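Inositol monophosphatase (Zymomonas mobilis, PDB 4N81) probably acts as a magnesium-dependent phosphatase that removes phosphate from small phosphomonoesters such as inositol monophosphate. Local coordinates at residues S4-D9 and R112-I117; P87-R92 and G185-Y190; P148-A153 and E251-A256; G223-R226 and P232-K235. One frame throughout, in Å; residues are numbered along the deposited sequence. Where two conformers were deposited one is given.

In the fold
Interaction 2 lies deepest, with its centre about 7 Å from the centre of the chain, and it is the one built mainly of polar groups: carboxylates, amide N-H groups and a sulfate meet at the predicted magnesium site. The other three are mainly apolar, though interaction 4 adds a water bridge. Interaction 1 packs the start of helix 7-24 on strand 112-120 of the seven-stranded sheet, buried but about 15 Å from that centre. Interactions 3 and 4 both serve the five-stranded sheet, at helix 250-257 and at edge strand 224-226; interaction 3 is the more peripheral, and both are only partly buried. Interaction 4 touches interaction 1 through Arg-112 and Pro-113, and interaction 2 through Met-225 against Tyr-190.

Interaction 1 of 4, residues S4-D9 and R112-I117; sequences SAYEDD and RPVLGI
Tyr-6 reaches from the N-cap of helix 7-24 to Val-114 on strand 112-120, and the two side chains cross at about a right angle. Its CG lies anti to its own carbonyl carbon (chi1 -63°), which carries the ring out over the strand until CE2 meets Val-114 CG2 at 3.7 Å. The methyl comes at the ring obliquely, while Val-114 CB sits 3.9 Å from Tyr-6 OH. That hydroxyl goes on to a hydrogen bond with Glu-109, so the ring has a polar partner at its end as well as the apolar contact with Val-114.

One turn further along, Asp-9 of the helix meets Leu-115, whose CD1 lies 3.7 Å from Asp-9 CB; Tyr-6 CB lies farther from the same methyl, at 4.4 Å. Leu-115 is extended (chi1 175°, chi2 170°), which pushes this branch far enough from the strand to reach the helix. Neighbours on a regular strand point to opposite sides, but Val-114 and Leu-115 form a classic beta bulge opposite Leu-107, and both point toward the helix. Before the helix, Ser-4 OG accepts from Tyr-6 N at 2.7 Å, an ST turn leading into it.

The contact itself is purely van der Waals. Asp-9 offers the leucine its CB and backbone carbonyl carbon, while its carboxylate is turned to salt bridges with Arg-62 and Arg-81, which probably pay for burying the charge.

Interaction 2 of 4, residues P87-R92 and G185-Y190; sequences PIDGTR and GDCYNY. With SO4 (sulfate ion), chain B.
Asp-89 holds its carboxylate anti to the backbone N (chi1 -178°), which swings OD1 toward the start of helix 187-194, where the chi1 of Cys-187 (55°) brings SG to 3.5 Å from Asp-89 OD1. OD1 takes a weak, bent hydrogen bond from Cys-187 N, 3.0 Å long with an angle of 128° at the hydrogen. Cys-187 CB presses on the same oxygen at 3.2 Å, and Asp-186 CB lies 3.4 Å from it. The other oxygen, OD2, faces the carboxylates of Asp-86 and Asp-210 and lies 3.2 Å from sulfate O3.

Gly-90 packs its CA against Asp-186 OD2 at 3.2 Å; a side chain at Gly-90 would run into that oxygen. The sulfate settles on the N-terminus of helix 91-95, its O4 gripped by two N-H groups, from Gly-90 N at 2.9 Å and Thr-91 N at 3.0 Å. An alanine in place of Asp-89 would probably leave Cys-187 N without this acceptor and take one carboxylate from the predicted magnesium site.

Asp-86 through Thr-91 spell DPIDGT, a signature motif of the family; the cluster of acids beside a helix N-terminus holding an anion is consistent with its magnesium and phosphate site.

Interaction 3 of 4, residues P148-A153 and E251-A256; sequences PALDHA and EPALSA
Leu-150, in a short 3-10 turn just ahead of strand 154-157, plugs into the side of helix 250-257, which packs on the five-stranded mixed sheet of this alpha/beta fold. Its CB points at the helix, and with CG anti to the carbonyl carbon (chi1 -66°) the chain carries on in that direction. CG comes first, 4.3 Å from Pro-252 CB. From there the branches part. CD2 goes over the helix backbone at Ala-253, 4.1 Å from its CA and 4.3 Å from its CB, and Leu-200 of strand 200-203 touches both Leu-150 and Ala-253 from the sheet side.

The small residues of the helix suit this closeness, since Ala-253 and Ala-256, one turn apart, put only methyls in the way. Lys-177 adds to the packing round the leucine.

The turn that carries the leucine is closed by its own backbone, with Ala-153 N bonded to Leu-150 O at 2.9 Å. At the far tip of the leucine, CD1 touches Ala-256 CB at 3.6 Å and Pro-252 O at 3.7 Å, an oxygen already bonded to Ala-256 N.

Interaction 4 of 4, residues G223-R226 and P232-K235; sequences GIMR and PLNK
The guanidinium of Arg-226, whose CD comes 4.2 Å from Pro-232 N, has Ile-224 CD1 over the centre of one face, 3.4 Å above its plane; NH1 makes a weak hydrogen bond to Asn-230. The bend at chi2 (-78°) folds the arginine back alongside its own strand, over the residue two places earlier, which lies on the same side of a beta strand. That strand, 224-226, is an outermost one of the five-stranded mixed sheet, and residues 232-235 belong to the loop that leads from it to its antiparallel neighbour 241-244.

Against the backbone of Arg-226, Leu-233 does most of the touching. CG sits 3.7 Å from Arg-226 C and CD2 3.9 Å from the same atom, so the leucine lies against the peptide at the strand's end. CD1 reaches on to Met-225 CG, also at 3.7 Å, and the two side chains cross at about a right angle. Met-225 runs extended beyond CG toward Phe-211 and helix 214-220, and Leu-233 shares those neighbours. With an alanine in place of Leu-233 the branches that fill this corner are gone, which would probably open a gap beside Met-225 and let the loop shift from the strand.

The backbones themselves are bridged by one water, which donates to Met-225 O at 2.7 Å and accepts from Leu-233 N at 2.9 Å.

Interaction 1 of 4, residues S4-D9 and R112-I117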
loop_
_atom_site.group_PDB
_atom_site.type_symbol
_atom_site.label_atom_id
_atom_site.label_comp_id
_atom_site.label_asym_id
_atom_site.label_seq_id
_atom_site.Cartn_x
_atom_site.Cartn_y
_atom_site.Cartn_z
ATOM N N SER A 4 28.311 7.886 -16.219
ATOM C CA SER A 4 27.496 9.097 -16.344
ATOM C C SER A 4 28.292 10.390 -16.298
ATOM O O SER A 4 29.313 10.474 -15.633
ATOM C CB SER A 4 26.500 9.148 -15.189
ATOM O OG SER A 4 25.682 10.285 -15.293
ATOM N N ALA A 5 27.784 11.430 -16.942
ATOM C CA ALA A 5 28.338 12.755 -16.724
ATOM C C ALA A 5 28.054 13.211 -15.289
ATOM O O ALA A 5 28.684 14.160 -14.797
ATOM C CB ALA A 5 27.763 13.749 -17.721
ATOM N N TYR A 6 27.068 12.569 -14.649
ATOM C CA TYR A 6 26.685 12.857 -13.256
ATOM C C TYR A 6 27.230 11.874 -12.208
ATOM O O TYR A 6 26.696 11.777 -11.090
ATOM C CB TYR A 6 25.140 12.907 -13.127
ATOM C CG TYR A 6 24.569 14.022 -13.940
ATOM C CD1 TYR A 6 24.152 13.805 -15.246
ATOM C CD2 TYR A 6 24.480 15.298 -13.419
ATOM C CE1 TYR A 6 23.643 14.826 -16.021
ATOM C CE2 TYR A 6 23.974 16.333 -14.176
ATOM C CZ TYR A 6 23.550 16.094 -15.487
ATOM O OH TYR A 6 23.062 17.142 -16.263
ATOM N N GLU A 7 28.270 11.119 -12.546
ATOM C CA GLU A 7 28.681 10.018 -11.667
ATOM C C GLU A 7 28.922 10.475 -10.213
ATOM O O GLU A 7 28.485 9.812 -9.253
ATOM C CB GLU A 7 29.991 9.424 -12.221
ATOM C CG GLU A 7 30.626 8.318 -11.404
ATOM C CD GLU A 7 32.017 7.920 -11.955
ATOM O OE1 GLU A 7 32.241 8.080 -13.182
ATOM O OE2 GLU A 7 32.883 7.457 -11.160
ATOM N N ASP A 8 29.580 11.627 -10.048
ATOM C CA ASP A 8 29.906 12.101 -8.693
ATOM C C ASP A 8 28.650 12.474 -7.906
ATOM O O ASP A 8 28.511 12.157 -6.699
ATOM C CB ASP A 8 30.807 13.330 -8.760
ATOM C CG ASP A 8 32.262 12.974 -9.022
ATOM O OD1 ASP A 8 32.651 11.816 -8.728
ATOM O OD2 ASP A 8 33.006 13.855 -9.513
ATOM N N ASP A 9 27.721 13.126 -8.616
ATOM C CA ASP A 9 26.443 13.498 -8.022
ATOM C C ASP A 9 25.597 12.277 -7.692
ATOM O O ASP A 9 24.838 12.281 -6.700
ATOM C CB ASP A 9 25.653 14.444 -8.944
ATOM C CG ASP A 9 26.339 15.810 -9.107
ATOM O OD1 ASP A 9 26.245 16.410 -10.204
ATOM O OD2 ASP A 9 26.928 16.300 -8.115
ATOM N N ARG A 112 14.924 21.615 -14.740
ATOM C CA ARG A 112 14.603 20.220 -15.123
ATOM C C ARG A 112 15.289 19.137 -14.265
ATOM O O ARG A 112 16.486 19.196 -14.122
ATOM C CB ARG A 112 14.990 19.944 -16.588
ATOM C CG ARG A 112 14.292 20.857 -17.620
ATOM C CD ARG A 112 12.728 20.644 -17.657
ATOM N NE ARG A 112 12.153 21.628 -18.606
ATOM C CZ ARG A 112 12.041 21.368 -19.894
ATOM N NH1 ARG A 112 12.418 20.166 -20.341
ATOM N NH2 ARG A 112 11.528 22.260 -20.723
ATOM N N PRO A 113 14.536 18.139 -13.735
ATOM C CA PRO A 113 15.265 17.074 -13.026
ATOM C C PRO A 113 16.220 16.365 -13.945
ATOM O O PRO A 113 15.834 16.013 -15.065
ATOM C CB PRO A 113 14.155 16.084 -12.622
ATOM C CG PRO A 113 12.890 16.928 -12.575
ATOM C CD PRO A 113 13.075 17.990 -13.657
ATOM N N VAL A 114 17.423 16.097 -13.465
ATOM C CA VAL A 114 18.392 15.328 -14.253
ATOM C C VAL A 114 18.865 14.089 -13.471
ATOM O O VAL A 114 19.523 13.200 -14.033
ATOM C CB VAL A 114 19.596 16.161 -14.662
ATOM C CG1 VAL A 114 19.145 17.343 -15.560
ATOM C CG2 VAL A 114 20.327 16.669 -13.414
ATOM N N LEU A 115 18.498 14.000 -12.191
ATOM C CA LEU A 115 18.902 12.803 -11.411
ATOM C C LEU A 115 17.862 12.613 -10.336
ATOM O O LEU A 115 17.419 13.598 -9.776
ATOM C CB LEU A 115 20.292 13.113 -10.752
ATOM C CG LEU A 115 21.008 12.179 -9.781
ATOM C CD1 LEU A 115 22.428 12.787 -9.612
ATOM C CD2 LEU A 115 20.375 12.083 -8.441
ATOM N N GLY A 116 17.479 11.369 -10.030
ATOM C CA GLY A 116 16.475 11.156 -9.003
ATOM C C GLY A 116 16.700 9.824 -8.314
ATOM O O GLY A 116 17.068 8.844 -8.960
ATOM N N ILE A 117 16.456 9.772 -7.010
ATOM C CA ILE A 117 16.444 8.513 -6.276
ATOM C C ILE A 117 15.126 8.452 -5.510
ATOM O O ILE A 117 14.684 9.493 -4.913
ATOM C CB ILE A 117 17.658 8.422 -5.278
ATOM C CG1 ILE A 117 18.967 8.174 -6.056
ATOM C CG2 ILE A 117 17.461 7.273 -4.270
ATOM C CD1 ILE A 117 20.209 7.960 -5.166
#

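Interaction 2 of 4, residues P87-R92 and G185-Y190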
loop_
_atom_site.group_PDB
_atom_site.type_symbol
_atom_site.label_atom_id
_atom_site.label_comp_id
_atom_site.label_asym_id
_atom_site.label_seq_id
_atom_site.Cartn_x
_atom_site.Cartn_y
_atom_site.Cartn_z
ATOM N N PRO A 87 12.375 14.019 2.575
ATOM C CA PRO A 87 12.814 12.852 3.375
ATOM C C PRO A 87 11.776 11.725 3.441
ATOM O O PRO A 87 12.127 10.554 3.393
ATOM C CB PRO A 87 12.945 13.457 4.793
ATOM C CG PRO A 87 13.393 14.932 4.500
ATOM C CD PRO A 87 12.590 15.318 3.271
ATOM N N ILE A 88 10.501 12.102 3.511
ATOM C CA ILE A 88 9.405 11.129 3.579
ATOM C C ILE A 88 8.285 11.579 2.628
ATOM O O ILE A 88 7.402 12.344 2.995
ATOM C CB ILE A 88 8.864 10.967 5.021
ATOM C CG1 ILE A 88 10.011 10.517 5.969
ATOM C CG2 ILE A 88 7.686 9.945 5.070
ATOM C CD1 ILE A 88 9.631 10.552 7.463
ATOM N N ASP A 89 8.327 11.084 1.400
ATOM C CA ASP A 89 7.198 11.278 0.510
ATOM C C ASP A 89 6.214 10.155 0.824
ATOM O O ASP A 89 6.600 8.989 0.834
ATOM C CB ASP A 89 7.649 11.187 -0.946
ATOM C CG ASP A 89 6.496 11.443 -1.893
ATOM O OD1 ASP A 89 6.084 10.482 -2.590
ATOM O OD2 ASP A 89 5.991 12.584 -1.894
ATOM N N GLY A 90 4.942 10.503 1.040
ATOM C CA GLY A 90 3.964 9.562 1.564
ATOM C C GLY A 90 3.903 9.698 3.080
ATOM O O GLY A 90 3.864 8.684 3.809
ATOM N N THR A 91 3.874 10.951 3.543
ATOM C CA THR A 91 3.836 11.218 4.970
ATOM C C THR A 91 2.598 10.511 5.604
ATOM O O THR A 91 2.679 9.897 6.660
ATOM C CB THR A 91 3.515 12.768 5.163
ATOM O OG1 THR A 91 4.558 13.541 4.566
ATOM C CG2 THR A 91 3.472 13.102 6.638
ATOM N N ARG A 92 1.443 10.601 4.967
ATOM C CA ARG A 92 0.283 9.934 5.602
ATOM C C ARG A 92 0.413 8.399 5.673
ATOM O O ARG A 92 0.031 7.783 6.696
ATOM C CB ARG A 92 -0.998 10.354 4.848
ATOM C CG ARG A 92 -1.180 11.887 4.922
ATOM C CD ARG A 92 -2.623 12.362 4.950
ATOM N NE ARG A 92 -3.281 12.344 3.648
ATOM C CZ ARG A 92 -3.934 11.297 3.142
ATOM N NH1 ARG A 92 -3.966 10.123 3.778
ATOM N NH2 ARG A 92 -4.514 11.396 1.949
ATOM N N GLY A 185 -0.198 5.253 -2.047
ATOM C CA GLY A 185 1.177 4.851 -2.355
ATOM C C GLY A 185 2.154 5.973 -2.690
ATOM O O GLY A 185 3.364 5.742 -2.577
ATOM N N ASP A 186 1.667 7.147 -3.117
ATOM C CA ASP A 186 2.581 8.284 -3.411
ATOM C C ASP A 186 3.687 7.871 -4.384
ATOM O O ASP A 186 3.371 7.238 -5.456
ATOM C CB ASP A 186 3.120 8.844 -2.064
ATOM C CG ASP A 186 1.980 9.047 -1.055
ATOM O OD1 ASP A 186 1.311 10.103 -1.135
ATOM O OD2 ASP A 186 1.746 8.122 -0.240
ATOM N N CYS A 187 4.950 8.122 -4.016
ATOM C CA CYS A 187 6.056 7.840 -4.953
ATOM C C CYS A 187 6.122 6.388 -5.344
ATOM O O CYS A 187 6.640 6.034 -6.440
ATOM C CB CYS A 187 7.424 8.252 -4.377
ATOM S SG CYS A 187 7.777 7.475 -2.751
ATOM N N TYR A 188 5.595 5.525 -4.473
ATOM C CA TYR A 188 5.795 4.109 -4.692
ATOM C C TYR A 188 5.130 3.691 -6.009
ATOM O O TYR A 188 5.651 2.798 -6.710
ATOM C CB TYR A 188 5.183 3.277 -3.538
ATOM C CG TYR A 188 5.904 1.945 -3.400
ATOM C CD1 TYR A 188 7.030 1.816 -2.565
ATOM C CD2 TYR A 188 5.461 0.823 -4.075
ATOM C CE1 TYR A 188 7.689 0.582 -2.399
ATOM C CE2 TYR A 188 6.137 -0.390 -3.942
ATOM C CZ TYR A 188 7.249 -0.504 -3.142
ATOM O OH TYR A 188 7.871 -1.752 -3.004
ATOM N N ASN A 189 4.019 4.332 -6.368
ATOM C CA ASN A 189 3.375 3.842 -7.616
ATOM C C ASN A 189 4.200 4.152 -8.846
ATOM O O ASN A 189 4.162 3.417 -9.842
ATOM C CB ASN A 189 1.976 4.436 -7.777
ATOM C CG ASN A 189 1.034 3.917 -6.702
ATOM O OD1 ASN A 189 0.950 2.718 -6.473
ATOM N ND2 ASN A 189 0.339 4.823 -6.046
ATOM N N TYR A 190 4.995 5.226 -8.769
ATOM C CA TYR A 190 5.848 5.568 -9.898
ATOM C C TYR A 190 7.002 4.582 -9.943
ATOM O O TYR A 190 7.464 4.203 -11.032
ATOM C CB TYR A 190 6.367 7.008 -9.777
ATOM C CG TYR A 190 5.226 8.065 -9.746
ATOM C CD1 TYR A 190 4.566 8.375 -8.529
ATOM C CD2 TYR A 190 4.808 8.710 -10.910
ATOM C CE1 TYR A 190 3.557 9.323 -8.481
ATOM C CE2 TYR A 190 3.822 9.653 -10.876
ATOM C CZ TYR A 190 3.192 9.960 -9.659
ATOM O OH TYR A 190 2.183 10.905 -9.654
HETATM S S SO4 B . 4.020 14.325 1.375
HETATM O O1 SO4 B . 4.151 14.879 2.759
HETATM O O2 SO4 B . 3.163 15.256 0.589
HETATM O O3 SO4 B . 5.316 14.336 0.712
HETATM O O4 SO4 B . 3.388 12.944 1.384
#

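Interaction 3 of 4, residues P148-A153 and E251-A256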
loop_
_atom_site.group_PDB
_atom_site.type_symbol
_atom_site.label_atom_id
_atom_site.label_comp_id
_atom_site.label_asym_id
_atom_site.label_seq_id
_atom_site.Cartn_x
_atom_site.Cartn_y
_atom_site.Cartn_z
ATOM N N PRO A 148 -1.538 -2.235 -24.596
ATOM C CA PRO A 148 -2.278 -1.991 -25.852
ATOM C C PRO A 148 -3.300 -0.838 -25.843
ATOM O O PRO A 148 -3.498 -0.192 -26.864
ATOM C CB PRO A 148 -2.911 -3.352 -26.153
ATOM C CG PRO A 148 -3.156 -3.962 -24.822
ATOM C CD PRO A 148 -1.918 -3.514 -23.982
ATOM N N ALA A 149 -3.965 -0.616 -24.700
ATOM C CA ALA A 149 -5.149 0.265 -24.669
ATOM C C ALA A 149 -5.516 0.494 -23.207
ATOM O O ALA A 149 -5.181 -0.336 -22.357
ATOM C CB ALA A 149 -6.354 -0.407 -25.381
ATOM N N LEU A 150 -6.322 1.524 -22.928
ATOM C CA LEU A 150 -6.747 1.784 -21.546
ATOM C C LEU A 150 -7.495 0.653 -20.912
ATOM O O LEU A 150 -7.328 0.399 -19.732
ATOM C CB LEU A 150 -7.684 2.987 -21.505
ATOM C CG LEU A 150 -7.039 4.298 -21.893
ATOM C CD1 LEU A 150 -8.118 5.446 -21.709
ATOM C CD2 LEU A 150 -5.818 4.554 -20.990
ATOM N N ASP A 151 -8.259 -0.095 -21.705
ATOM C CA ASP A 151 -9.058 -1.149 -21.088
ATOM C C ASP A 151 -8.202 -2.340 -20.632
ATOM O O ASP A 151 -8.720 -3.296 -20.055
ATOM C CB ASP A 151 -10.276 -1.558 -21.934
ATOM C CG ASP A 151 -9.904 -2.143 -23.295
ATOM O OD1 ASP A 151 -8.717 -2.395 -23.588
ATOM O OD2 ASP A 151 -10.834 -2.355 -24.098
ATOM N N HIS A 152 -6.902 -2.309 -20.940
ATOM C CA HIS A 152 -5.938 -3.262 -20.367
ATOM C C HIS A 152 -5.032 -2.678 -19.307
ATOM O O HIS A 152 -4.204 -3.398 -18.680
ATOM C CB HIS A 152 -5.068 -3.905 -21.463
ATOM C CG HIS A 152 -5.827 -4.837 -22.355
ATOM N ND1 HIS A 152 -6.122 -6.134 -22.002
ATOM C CD2 HIS A 152 -6.376 -4.641 -23.572
ATOM C CE1 HIS A 152 -6.834 -6.692 -22.966
ATOM N NE2 HIS A 152 -6.978 -5.813 -23.945
ATOM N N ALA A 153 -5.157 -1.373 -19.087
ATOM C CA ALA A 153 -4.194 -0.676 -18.239
ATOM C C ALA A 153 -4.551 -0.721 -16.730
ATOM O O ALA A 153 -5.720 -0.624 -16.351
ATOM C CB ALA A 153 -4.059 0.783 -18.686
ATOM N N GLU A 251 -1.724 9.834 -25.037
ATOM C CA GLU A 251 -2.872 10.486 -25.692
ATOM C C GLU A 251 -4.280 9.957 -25.311
ATOM O O GLU A 251 -5.170 10.751 -24.990
ATOM C CB GLU A 251 -2.693 10.530 -27.222
ATOM C CG GLU A 251 -3.651 11.473 -27.927
ATOM C CD GLU A 251 -5.033 10.857 -28.157
ATOM O OE1 GLU A 251 -6.041 11.619 -28.184
ATOM O OE2 GLU A 251 -5.108 9.615 -28.287
ATOM N N PRO A 252 -4.501 8.633 -25.402
ATOM C CA PRO A 252 -5.810 8.150 -24.944
ATOM C C PRO A 252 -6.115 8.418 -23.489
ATOM O O PRO A 252 -7.256 8.693 -23.177
ATOM C CB PRO A 252 -5.769 6.621 -25.226
ATOM C CG PRO A 252 -4.375 6.311 -25.538
ATOM C CD PRO A 252 -3.694 7.566 -26.037
ATOM N N ALA A 253 -5.108 8.376 -22.618
ATOM C CA ALA A 253 -5.345 8.663 -21.228
ATOM C C ALA A 253 -5.805 10.107 -21.027
ATOM O O ALA A 253 -6.824 10.378 -20.351
ATOM C CB ALA A 253 -4.029 8.385 -20.385
ATOM N N LEU A 254 -5.100 11.046 -21.639
ATOM C CA LEU A 254 -5.491 12.465 -21.456
ATOM C C LEU A 254 -6.849 12.694 -22.105
ATOM O O LEU A 254 -7.690 13.376 -21.557
ATOM C CB LEU A 254 -4.416 13.390 -22.039
ATOM C CG LEU A 254 -3.093 13.409 -21.268
ATOM C CD1 LEU A 254 -2.030 14.261 -22.044
ATOM C CD2 LEU A 254 -3.259 13.933 -19.831
ATOM N N SER A 255 -7.075 12.067 -23.258
ATOM C CA SER A 255 -8.384 12.145 -23.905
ATOM C C SER A 255 -9.513 11.667 -22.974
ATOM O O SER A 255 -10.536 12.336 -22.817
ATOM C CB SER A 255 -8.390 11.255 -25.145
ATOM O OG SER A 255 -7.691 11.860 -26.212
ATOM N N ALA A 256 -9.309 10.509 -22.349
ATOM C CA ALA A 256 -10.340 9.916 -21.493
ATOM C C ALA A 256 -10.703 10.848 -20.286
ATOM O O ALA A 256 -11.817 10.834 -19.778
ATOM C CB ALA A 256 -9.823 8.561 -20.950
#

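Interaction 4 of 4, residues G223-R226 and P232-K235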
loop_
_atom_site.group_PDB
_atom_site.type_symbol
_atom_site.label_atom_id
_atom_site.label_comp_id
_atom_site.label_asym_id
_atom_site.label_seq_id
_atom_site.Cartn_x
_atom_site.Cartn_y
_atom_site.Cartn_z
ATOM N N GLY A 223 9.508 4.993 -19.688
ATOM C CA GLY A 223 8.182 5.613 -19.579
ATOM C C GLY A 223 8.147 7.087 -19.956
ATOM O O GLY A 223 9.095 7.645 -20.517
ATOM N N ILE A 224 7.018 7.725 -19.677
ATOM C CA ILE A 224 6.905 9.132 -20.012
ATOM C C ILE A 224 6.183 9.767 -18.816
ATOM O O ILE A 224 5.285 9.174 -18.235
ATOM C CB ILE A 224 6.116 9.348 -21.333
ATOM C CG1 ILE A 224 5.893 10.842 -21.632
ATOM C CG2 ILE A 224 4.739 8.654 -21.317
ATOM C CD1 ILE A 224 5.504 11.011 -23.182
ATOM N N MET A 225 6.598 10.978 -18.452
ATOM C CA MET A 225 5.987 11.639 -17.327
ATOM C C MET A 225 5.924 13.128 -17.646
ATOM O O MET A 225 6.948 13.754 -17.932
ATOM C CB MET A 225 6.790 11.346 -16.052
ATOM C CG MET A 225 6.098 11.858 -14.812
ATOM S SD MET A 225 6.897 11.134 -13.340
ATOM C CE MET A 225 6.065 12.162 -12.166
ATOM N N ARG A 226 4.690 13.657 -17.673
ATOM C CA ARG A 226 4.442 15.009 -18.122
ATOM C C ARG A 226 3.348 15.652 -17.264
ATOM O O ARG A 226 2.762 14.997 -16.411
ATOM C CB ARG A 226 3.887 14.972 -19.566
ATOM C CG ARG A 226 4.783 14.253 -20.611
ATOM C CD ARG A 226 5.907 15.189 -21.010
ATOM N NE ARG A 226 6.968 14.488 -21.709
ATOM C CZ ARG A 226 6.951 14.195 -23.004
ATOM N NH1 ARG A 226 5.913 14.553 -23.776
ATOM N NH2 ARG A 226 7.994 13.544 -23.527
ATOM N N PRO A 232 6.617 19.242 -20.402
ATOM C CA PRO A 232 7.605 18.803 -19.389
ATOM C C PRO A 232 7.308 19.296 -18.007
ATOM O O PRO A 232 6.836 20.421 -17.845
ATOM C CB PRO A 232 8.887 19.527 -19.796
ATOM C CG PRO A 232 8.718 19.844 -21.229
ATOM C CD PRO A 232 7.232 20.051 -21.462
ATOM N N LEU A 233 7.610 18.480 -17.005
ATOM C CA LEU A 233 7.462 18.898 -15.632
ATOM C C LEU A 233 8.750 19.611 -15.277
ATOM O O LEU A 233 9.849 19.211 -15.702
ATOM C CB LEU A 233 7.274 17.671 -14.746
ATOM C CG LEU A 233 5.955 16.937 -14.999
ATOM C CD1 LEU A 233 5.895 15.543 -14.346
ATOM C CD2 LEU A 233 4.804 17.856 -14.454
ATOM N N ASN A 234 8.621 20.686 -14.525
ATOM C CA ASN A 234 9.777 21.462 -14.110
ATOM C C ASN A 234 9.534 22.071 -12.755
ATOM O O ASN A 234 8.477 21.852 -12.137
ATOM C CB ASN A 234 10.246 22.467 -15.178
ATOM C CG ASN A 234 9.279 23.621 -15.407
ATOM O OD1 ASN A 234 8.450 23.948 -14.555
ATOM N ND2 ASN A 234 9.424 24.278 -16.578
ATOM N N LYS A 235 10.504 22.854 -12.288
ATOM C CA LYS A 235 10.517 23.339 -10.923
ATOM C C LYS A 235 9.274 24.150 -10.638
ATOM O O LYS A 235 8.828 24.290 -9.492
ATOM C CB LYS A 235 11.751 24.249 -10.737
ATOM C CG LYS A 235 11.732 25.016 -9.423
ATOM C CD LYS A 235 12.843 26.098 -9.290
ATOM C CE LYS A 235 12.385 27.188 -8.288
ATOM N NZ LYS A 235 13.452 28.094 -7.813
HETATM O O HOH W 1 8.526 15.893 -17.811
#